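Local coordinates for FMN-binding domain-containing protein (Clostridium perfringens, PDB 3O6U) that is of unknown function but, from its family, probably binds the flavin cofactor FMN, at residues Y7-T11 with L101-V105; G18-S24 with K36-G42; A46-E50 with P66-P71. All blocks are in the same frame, centred on the assembly; numbering follows the deposited sequence.

Contact 1. Residues Y7-T11 with L101-V105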
loop_
_atom_site.group_PDB
_atom_site.type_symbol
_atom_site.label_atom_id
_atom_site.label_comp_id
_atom_site.label_asym_id
_atom_site.label_seq_id
_atom_site.Cartn_x
_atom_site.Cartn_y
_atom_site.Cartn_z
ATOM N N TYR A 7 6.737 10.595 0.016
ATOM C CA TYR A 7 5.374 10.779 0.501
ATOM C C TYR A 7 4.889 9.478 1.125
ATOM O O TYR A 7 5.149 8.385 0.636
ATOM C CB TYR A 7 4.437 11.248 -0.623
ATOM C CG TYR A 7 4.996 12.406 -1.408
ATOM C CD1 TYR A 7 4.656 13.717 -1.116
ATOM C CD2 TYR A 7 5.903 12.177 -2.426
ATOM C CE1 TYR A 7 5.208 14.768 -1.837
ATOM C CE2 TYR A 7 6.455 13.205 -3.141
ATOM C CZ TYR A 7 6.115 14.501 -2.849
ATOM O OH TYR A 7 6.698 15.513 -3.575
ATOM N N THR A 8 4.201 9.636 2.243
ATOM C CA THR A 8 3.687 8.529 3.006
ATOM C C THR A 8 2.230 8.759 3.353
ATOM O O THR A 8 1.830 9.845 3.786
ATOM C CB THR A 8 4.473 8.376 4.334
ATOM O OG1 THR A 8 5.783 7.871 4.054
ATOM C CG2 THR A 8 3.745 7.425 5.318
ATOM N N VAL A 9 1.430 7.731 3.140
ATOM C CA VAL A 9 0.041 7.799 3.521
ATOM C C VAL A 9 -0.251 6.540 4.343
ATOM O O VAL A 9 0.377 5.502 4.153
ATOM C CB VAL A 9 -0.863 7.914 2.286
ATOM C CG1 VAL A 9 -0.995 6.593 1.589
ATOM C CG2 VAL A 9 -2.171 8.442 2.685
ATOM N N GLU A 10 -1.205 6.651 5.260
ATOM C CA GLU A 10 -1.569 5.567 6.151
ATOM C C GLU A 10 -3.053 5.585 6.475
ATOM O O GLU A 10 -3.645 6.655 6.540
ATOM C CB GLU A 10 -0.789 5.725 7.446
ATOM C CG GLU A 10 -1.225 4.793 8.537
ATOM C CD GLU A 10 -0.298 4.859 9.725
ATOM O OE1 GLU A 10 0.931 4.821 9.498
ATOM O OE2 GLU A 10 -0.791 4.944 10.874
ATOM N N THR A 11 -3.655 4.407 6.667
ATOM C CA THR A 11 -5.070 4.319 7.034
ATOM C C THR A 11 -5.275 4.957 8.410
ATOM O O THR A 11 -4.485 4.738 9.319
ATOM C CB THR A 11 -5.568 2.856 7.073
ATOM O OG1 THR A 11 -4.693 2.060 7.877
ATOM C CG2 THR A 11 -5.625 2.277 5.671
ATOM N N LEU A 101 -5.012 4.326 -1.171
ATOM C CA LEU A 101 -3.792 4.942 -0.633
ATOM C C LEU A 101 -2.933 5.508 -1.789
ATOM O O LEU A 101 -2.392 6.614 -1.679
ATOM C CB LEU A 101 -3.006 3.914 0.197
ATOM C CG LEU A 101 -3.679 3.460 1.505
ATOM C CD1 LEU A 101 -2.851 2.400 2.211
ATOM C CD2 LEU A 101 -3.870 4.652 2.396
ATOM N N ALA A 102 -2.795 4.771 -2.889
ATOM C CA ALA A 102 -2.072 5.309 -4.050
ATOM C C ALA A 102 -2.744 6.597 -4.595
ATOM O O ALA A 102 -2.041 7.566 -4.905
ATOM C CB ALA A 102 -1.986 4.264 -5.155
ATOM N N GLU A 103 -4.076 6.627 -4.714
ATOM C CA GLU A 103 -4.735 7.839 -5.199
ATOM C C GLU A 103 -4.375 9.008 -4.281
ATOM O O GLU A 103 -3.970 10.068 -4.757
ATOM C CB GLU A 103 -6.269 7.662 -5.252
ATOM C CG GLU A 103 -6.702 6.492 -6.142
ATOM C CD GLU A 103 -8.191 6.148 -6.058
ATOM O OE1 GLU A 103 -8.999 7.013 -5.643
ATOM O OE2 GLU A 103 -8.550 5.004 -6.433
ATOM N N LYS A 104 -4.469 8.811 -2.968
ATOM C CA LYS A 104 -4.165 9.900 -2.063
ATOM C C LYS A 104 -2.691 10.274 -2.003
ATOM O O LYS A 104 -2.375 11.460 -1.944
ATOM C CB LYS A 104 -4.690 9.603 -0.657
ATOM C CG LYS A 104 -4.541 10.804 0.269
ATOM C CD LYS A 104 -5.381 11.978 -0.233
ATOM C CE LYS A 104 -5.364 13.150 0.748
ATOM N NZ LYS A 104 -6.260 14.277 0.320
ATOM N N VAL A 105 -1.781 9.293 -2.036
ATOM C CA VAL A 105 -0.348 9.634 -1.984
ATOM C C VAL A 105 0.096 10.361 -3.261
ATOM O O VAL A 105 0.934 11.265 -3.203
ATOM C CB VAL A 105 0.572 8.373 -1.669
ATOM C CG1 VAL A 105 0.974 7.590 -2.929
ATOM C CG2 VAL A 105 1.806 8.846 -0.907
#

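Contact 2. Residues G18-S24 with K36-G42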
loop_
_atom_site.group_PDB
_atom_site.type_symbol
_atom_site.label_atom_id
_atom_site.label_comp_id
_atom_site.label_asym_id
_atom_site.label_seq_id
_atom_site.Cartn_x
_atom_site.Cartn_y
_atom_site.Cartn_z
ATOM N N GLY A 18 -7.491 -5.478 13.165
ATOM C CA GLY A 18 -6.391 -4.824 13.853
ATOM C C GLY A 18 -5.229 -4.394 12.986
ATOM O O GLY A 18 -4.198 -3.987 13.502
ATOM N N TYR A 19 -5.379 -4.494 11.674
ATOM C CA TYR A 19 -4.310 -4.070 10.782
ATOM C C TYR A 19 -4.525 -2.724 10.143
ATOM O O TYR A 19 -5.637 -2.379 9.737
ATOM C CB TYR A 19 -4.127 -5.051 9.632
ATOM C CG TYR A 19 -3.690 -6.396 10.078
ATOM C CD1 TYR A 19 -2.355 -6.649 10.377
ATOM C CD2 TYR A 19 -4.616 -7.429 10.207
ATOM C CE1 TYR A 19 -1.950 -7.908 10.795
ATOM C CE2 TYR A 19 -4.236 -8.682 10.615
ATOM C CZ TYR A 19 -2.903 -8.923 10.908
ATOM O OH TYR A 19 -2.542 -10.194 11.309
ATOM N N LYS A 20 -3.451 -1.952 10.089
ATOM C CA LYS A 20 -3.473 -0.693 9.368
ATOM C C LYS A 20 -2.644 -0.918 8.105
ATOM O O LYS A 20 -1.951 -1.931 7.967
ATOM C CB LYS A 20 -2.816 0.424 10.157
ATOM C CG LYS A 20 -3.672 0.971 11.257
ATOM C CD LYS A 20 -2.904 2.017 12.025
ATOM C CE LYS A 20 -3.775 2.661 13.088
ATOM N NZ LYS A 20 -3.022 3.721 13.824
ATOM N N ALA A 21 -2.729 0.022 7.172
ATOM C CA ALA A 21 -1.895 -0.071 5.978
ATOM C C ALA A 21 -1.197 1.263 5.656
ATOM O O ALA A 21 -1.758 2.362 5.781
ATOM C CB ALA A 21 -2.676 -0.607 4.790
ATOM N N LYS A 22 0.042 1.109 5.213
ATOM C CA LYS A 22 0.936 2.203 4.932
ATOM C C LYS A 22 1.495 2.118 3.521
ATOM O O LYS A 22 1.898 1.044 3.078
ATOM C CB LYS A 22 2.098 2.094 5.931
ATOM C CG LYS A 22 2.713 3.393 6.335
ATOM C CD LYS A 22 3.969 3.162 7.133
ATOM C CE LYS A 22 4.799 4.430 7.179
ATOM N NZ LYS A 22 5.488 4.600 8.486
ATOM N N LEU A 23 1.485 3.238 2.813
ATOM C CA LEU A 23 2.099 3.285 1.502
ATOM C C LEU A 23 3.109 4.428 1.446
ATOM O O LEU A 23 2.769 5.582 1.738
ATOM C CB LEU A 23 1.063 3.493 0.394
ATOM C CG LEU A 23 1.612 3.755 -1.019
ATOM C CD1 LEU A 23 2.533 2.615 -1.462
ATOM C CD2 LEU A 23 0.441 3.922 -1.991
ATOM N N SER A 24 4.358 4.098 1.118
ATOM C CA SER A 24 5.362 5.129 0.929
ATOM C C SER A 24 5.843 5.104 -0.507
ATOM O O SER A 24 5.924 4.042 -1.130
ATOM C CB SER A 24 6.590 4.940 1.824
ATOM O OG SER A 24 6.358 5.514 3.087
ATOM N N LYS A 36 6.724 1.442 -1.220
ATOM C CA LYS A 36 6.698 0.510 -0.079
ATOM C C LYS A 36 5.315 0.405 0.553
ATOM O O LYS A 36 4.791 1.367 1.113
ATOM C CB LYS A 36 7.741 0.908 0.990
ATOM C CG LYS A 36 7.889 -0.120 2.138
ATOM C CD LYS A 36 9.336 -0.207 2.669
ATOM C CE LYS A 36 9.446 -0.093 4.204
ATOM N NZ LYS A 36 8.778 -1.187 4.985
ATOM N N TYR A 37 4.713 -0.771 0.454
ATOM C CA TYR A 37 3.379 -0.953 1.011
ATOM C C TYR A 37 3.311 -2.081 2.032
ATOM O O TYR A 37 3.693 -3.208 1.746
ATOM C CB TYR A 37 2.364 -1.211 -0.122
ATOM C CG TYR A 37 0.982 -1.609 0.344
ATOM C CD1 TYR A 37 0.069 -0.651 0.779
ATOM C CD2 TYR A 37 0.586 -2.945 0.348
ATOM C CE1 TYR A 37 -1.209 -1.016 1.211
ATOM C CE2 TYR A 37 -0.685 -3.319 0.781
ATOM C CZ TYR A 37 -1.579 -2.350 1.206
ATOM O OH TYR A 37 -2.839 -2.708 1.626
ATOM N N ASN A 38 2.805 -1.765 3.216
ATOM C CA ASN A 38 2.669 -2.747 4.269
ATOM C C ASN A 38 1.383 -2.698 5.066
ATOM O O ASN A 38 0.959 -1.626 5.509
ATOM C CB ASN A 38 3.791 -2.597 5.307
ATOM C CG ASN A 38 5.136 -3.007 4.788
ATOM O OD1 ASN A 38 5.419 -4.194 4.633
ATOM N ND2 ASN A 38 5.977 -2.029 4.506
ATOM N N GLU A 39 0.755 -3.867 5.203
ATOM C CA GLU A 39 -0.361 -4.018 6.132
ATOM C C GLU A 39 0.393 -4.425 7.429
ATOM O O GLU A 39 1.417 -5.104 7.390
ATOM C CB GLU A 39 -1.343 -5.065 5.654
ATOM C CG GLU A 39 -2.034 -4.577 4.366
ATOM C CD GLU A 39 -2.736 -5.679 3.590
ATOM O OE1 GLU A 39 -2.714 -6.844 4.044
ATOM O OE2 GLU A 39 -3.315 -5.380 2.519
ATOM N N PHE A 40 -0.100 -3.986 8.571
ATOM C CA PHE A 40 0.645 -4.208 9.806
ATOM C C PHE A 40 -0.209 -3.956 11.029
ATOM O O PHE A 40 -1.217 -3.261 10.975
ATOM C CB PHE A 40 1.883 -3.281 9.812
ATOM C CG PHE A 40 1.554 -1.810 9.944
ATOM C CD1 PHE A 40 1.568 -1.188 11.196
ATOM C CD2 PHE A 40 1.229 -1.047 8.824
ATOM C CE1 PHE A 40 1.263 0.177 11.332
ATOM C CE2 PHE A 40 0.923 0.311 8.954
ATOM C CZ PHE A 40 0.938 0.920 10.212
ATOM N N ASN A 41 0.217 -4.515 12.144
ATOM C CA ASN A 41 -0.563 -4.392 13.355
ATOM C C ASN A 41 -0.402 -3.005 13.956
ATOM O O ASN A 41 0.709 -2.583 14.286
ATOM C CB ASN A 41 -0.148 -5.513 14.320
ATOM C CG ASN A 41 -0.903 -5.480 15.622
ATOM O OD1 ASN A 41 -0.556 -4.731 16.536
ATOM N ND2 ASN A 41 -1.953 -6.287 15.716
ATOM N N GLY A 42 -1.525 -2.297 14.061
ATOM C CA GLY A 42 -1.528 -0.955 14.611
ATOM C C GLY A 42 -0.737 -0.755 15.892
ATOM O O GLY A 42 0.039 0.186 16.002
#

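Contact 3. Residues A46-E50 with P66-P71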
loop_
_atom_site.group_PDB
_atom_site.type_symbol
_atom_site.label_atom_id
_atom_site.label_comp_id
_atom_site.label_asym_id
_atom_site.label_seq_id
_atom_site.Cartn_x
_atom_site.Cartn_y
_atom_site.Cartn_z
ATOM N N ALA A 46 3.903 -5.289 13.980
ATOM C CA ALA A 46 4.289 -6.487 13.252
ATOM C C ALA A 46 3.700 -6.406 11.833
ATOM O O ALA A 46 2.508 -6.141 11.630
ATOM C CB ALA A 46 3.741 -7.738 13.935
HETATM N N MSE A 47 4.584 -6.595 10.869
HETATM C CA MSE A 47 4.265 -6.631 9.448
HETATM C C MSE A 47 3.557 -7.942 9.069
HETATM O O MSE A 47 3.998 -9.036 9.415
HETATM C CB MSE A 47 5.561 -6.505 8.670
HETATM C CG MSE A 47 6.324 -5.232 9.035
HETATM SE SE MSE A 47 5.357 -3.618 8.439
HETATM C CE MSE A 47 5.750 -2.351 9.882
ATOM N N LYS A 48 2.450 -7.818 8.360
ATOM C CA LYS A 48 1.668 -8.961 7.899
ATOM C C LYS A 48 2.444 -9.863 6.923
ATOM O O LYS A 48 2.244 -11.075 6.896
ATOM C CB LYS A 48 0.411 -8.442 7.200
ATOM C CG LYS A 48 -0.752 -9.390 7.172
ATOM C CD LYS A 48 -1.868 -8.842 6.305
ATOM C CE LYS A 48 -3.156 -8.631 7.081
ATOM N NZ LYS A 48 -4.129 -7.789 6.293
ATOM N N ARG A 49 3.347 -9.289 6.134
ATOM C CA ARG A 49 4.047 -10.114 5.159
ATOM C C ARG A 49 5.152 -10.950 5.771
ATOM O O ARG A 49 5.738 -11.806 5.103
ATOM C CB ARG A 49 4.528 -9.249 3.980
ATOM C CG ARG A 49 5.929 -8.680 4.030
ATOM C CD ARG A 49 5.844 -7.324 3.351
ATOM N NE ARG A 49 6.898 -7.063 2.392
ATOM C CZ ARG A 49 6.852 -6.097 1.479
ATOM N NH1 ARG A 49 5.798 -5.287 1.393
ATOM N NH2 ARG A 49 7.866 -5.954 0.639
ATOM N N GLU A 50 5.402 -10.706 7.059
ATOM C CA GLU A 50 6.381 -11.467 7.818
ATOM C C GLU A 50 5.676 -12.542 8.648
ATOM O O GLU A 50 6.335 -13.365 9.274
ATOM C CB GLU A 50 7.172 -10.555 8.751
ATOM C CG GLU A 50 8.144 -9.623 8.032
ATOM C CD GLU A 50 8.901 -8.725 9.005
ATOM O OE1 GLU A 50 8.880 -9.006 10.222
ATOM O OE2 GLU A 50 9.528 -7.741 8.562
ATOM N N PRO A 66 0.042 -11.683 1.666
ATOM C CA PRO A 66 0.820 -10.428 1.694
ATOM C C PRO A 66 2.249 -10.508 1.193
ATOM O O PRO A 66 2.716 -9.628 0.465
ATOM C CB PRO A 66 0.770 -10.018 3.177
ATOM C CG PRO A 66 -0.319 -10.869 3.783
ATOM C CD PRO A 66 -0.318 -12.138 3.011
ATOM N N ALA A 67 2.909 -11.566 1.614
ATOM C CA ALA A 67 4.280 -11.861 1.236
ATOM C C ALA A 67 4.401 -11.808 -0.281
ATOM O O ALA A 67 5.414 -11.360 -0.806
ATOM C CB ALA A 67 4.676 -13.218 1.777
ATOM N N GLU A 68 3.358 -12.268 -0.967
ATOM C CA GLU A 68 3.299 -12.184 -2.416
ATOM C C GLU A 68 2.592 -10.904 -2.927
ATOM O O GLU A 68 3.165 -10.180 -3.747
ATOM C CB GLU A 68 2.551 -13.389 -3.002
ATOM C CG GLU A 68 2.834 -14.674 -2.250
ATOM C CD GLU A 68 2.423 -15.925 -3.004
ATOM O OE1 GLU A 68 1.206 -16.211 -3.085
ATOM O OE2 GLU A 68 3.327 -16.623 -3.522
ATOM N N TYR A 69 1.378 -10.600 -2.449
ATOM C CA TYR A 69 0.684 -9.458 -3.035
ATOM C C TYR A 69 1.246 -8.084 -2.768
ATOM O O TYR A 69 1.168 -7.230 -3.658
ATOM C CB TYR A 69 -0.862 -9.481 -2.776
ATOM C CG TYR A 69 -1.369 -9.322 -1.356
ATOM C CD1 TYR A 69 -1.190 -8.138 -0.639
ATOM C CD2 TYR A 69 -2.081 -10.350 -0.742
ATOM C CE1 TYR A 69 -1.702 -8.004 0.655
ATOM C CE2 TYR A 69 -2.581 -10.218 0.526
ATOM C CZ TYR A 69 -2.392 -9.056 1.219
ATOM O OH TYR A 69 -2.868 -8.989 2.504
ATOM N N GLU A 70 1.877 -7.871 -1.610
ATOM C CA GLU A 70 2.373 -6.529 -1.313
ATOM C C GLU A 70 3.501 -6.125 -2.213
ATOM O O GLU A 70 3.528 -5.002 -2.700
ATOM C CB GLU A 70 2.751 -6.371 0.173
ATOM C CG GLU A 70 1.552 -6.499 1.108
ATOM C CD GLU A 70 1.927 -6.310 2.555
ATOM O OE1 GLU A 70 3.139 -6.423 2.862
ATOM O OE2 GLU A 70 1.023 -6.061 3.380
ATOM N N PRO A 71 4.459 -7.034 -2.456
ATOM C CA PRO A 71 5.536 -6.605 -3.350
ATOM C C PRO A 71 4.995 -6.474 -4.778
ATOM O O PRO A 71 5.501 -5.668 -5.554
ATOM C CB PRO A 71 6.586 -7.701 -3.206
ATOM C CG PRO A 71 6.231 -8.409 -1.912
ATOM C CD PRO A 71 4.741 -8.341 -1.847
HETATM O O HOH W 1 2.966 -6.212 5.460
#

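Contact 1. Residues Y7-T11 with L101-V105
V9 and, two residues earlier on the same face, Y7 lie on the strand 5-11 face over which helix 92-111 packs, and they meet V105 and L101 on successive turns of that helix. The strand segment and the helix segment run at 139° to each other, with their axes 8.2 Å apart at closest approach. V9 is the wedge. Its CG1 points between the two helical residues, 3.6 Å from L101 CD2 and 4.0 Å from V105 CB. This branch stands between the backbone N and the carbonyl carbon (chi1 76°), which puts CG2 anti to N and turns it toward K104, whose CG lies 4.1 Å from V9 CG2. The two branches therefore touch different parts of one helical turn. V9 CG1 also rests 3.6 Å from L101 O, a carbonyl already paired within the helix to V105 N, so a methyl can lie against it without stranding a polar atom. At the far end V105 CG2 presses on Y7 CB at 3.6 Å. Only the root of the tyrosine is used here, for its ring leads off to K3, whose carbonyl O bonds the hydroxyl. K104 lends only its CG methylene, then bends at chi2 (63°) and carries its ammonium away from the strand. V119 of strand 117-119 touches V9, L101 and K104 together and closes one flank. Beta-branched valine suits the strand, and the longer leucine carries CD2 toward T11. The joint is thus purely apolar, held by shape and burial, while the polar groups of Y7, T8 and T11 find their bonds elsewhere in the chain.

Contact 2. Residues G18-S24 with K36-G42
K20 and F40 form one of three hydrogen-bonded antiparallel pairs that join the strands of this beta hairpin. K20 N approaches F40 O nearly end-on to the carbonyl, at 2.7 Å, and F40 N returns a bond to K20 O in the carbonyl plane; K22 with N38 and S24 with K36 repeat the pattern. At the open end G42 N adds a longer bond of 3.2 Å to G18 O. G18 has a positive phi (91°), at which a CB would collide with the preceding carbonyl. On the face bearing K20, K22 and F40, the phenylalanine CG sits between its own N and carbonyl carbon (chi1 69°), swinging the ring across to the partner strand. K20 CB then lies over one ring face, a CH-pi contact 4.2 Å from the centroid, while K22 CB approaches F40 CE2 obliquely at 3.7 Å. On the other face, A21 CB is 3.9 Å from Y37 CE1, and L23 CB meets the Y37 ring at its edge. Alanine suits this spot, where Q97 of helix 92-111 also packs. Farther out, Y37 OH donates to the anti lone pair of E39 OE2 over 2.9 Å. That oxygen also bonds S94, and E39 OE1 is held by K48 and Y69, so the buried carboxylate is fixed in rotation and probably ionised. Along the outer edge the main-chain N of Y37 and of E39 bond to E74 and E70 of helix 66-80. One lysine methylene thus lies over the phenylalanine and a second touches it obliquely, while on the other face the charge of E39 is probably balanced by K48 and by its hydroxyl partners.

Contact 3. Residues A46-E50 with P66-P71
The 3-10 turn K48-E50 lies against the opening turn of helix 66-80, with R49 CA only 4.3 Å from A67 CA. Within the helix E70 N bonds to P66 O, and the chain kinks at P71, whose proline nitrogen has no N-H to give to the turn before. The K48 side chain crosses P66 at about a right angle, with K48 CD 3.6 Å from P66 CG. The lysine bends at chi3 (-119°) and passes obliquely across the end of Y69, its CD 3.9 Å from Y69 OH; both polar ends serve E39. The Y69 ring carries P66 CA over the centre of one face. Beside this, R49 CB packs on P66 CB at 3.9 Å, and the small A67 lets the helix come near, with its CB 3.8 Å from R49 O. R49 then reaches along the helix. Its NH1 forms a salt bridge with E70 OE1 at 3.2 Å, the guanidinium and carboxylate planes standing 55° apart; the position of OE1 is uncertain, since it crowds a neighbour in the model. E70 OE2 accepts from the main-chain N of E39. P71 CG covers the rim of one guanidinium face, 3.9 Å from R49 NH2. A water accepts from R49 N and lies beside the same carboxylate, and E74 of the helix gives NH1 a second salt bridge. Proline suits the first turn, where a helix needs no donor from its nitrogen. With basic side chains on the loop and acidic ones on the helix and strand, the contact combines a proline-lined apolar seat with charge pairing, which probably helps keep E70 ionised.

In the fold
Contact 2 is the middle of the arrangement, its centre about 11 Å from that of contact 1 and about 9 Å from that of contact 3, while the centres of contacts 1 and 3 are about 17 Å apart on opposite sides of the chain's centre. Strands 5-11 and 19-27 are sheet neighbours, so V9 O with L23 N and T8 with S24 tie contact 1 to contact 2. E39 carries the connection onward to contact 3. Along the chain, contacts 2 and 3 follow one another, both nested within the loop closed by contact 1. Contact 1 packs helix 92-111 on the sheet, contact 2 pairs two of its strands, and contact 3 ties the loop after strand 32-41 to helix 66-80.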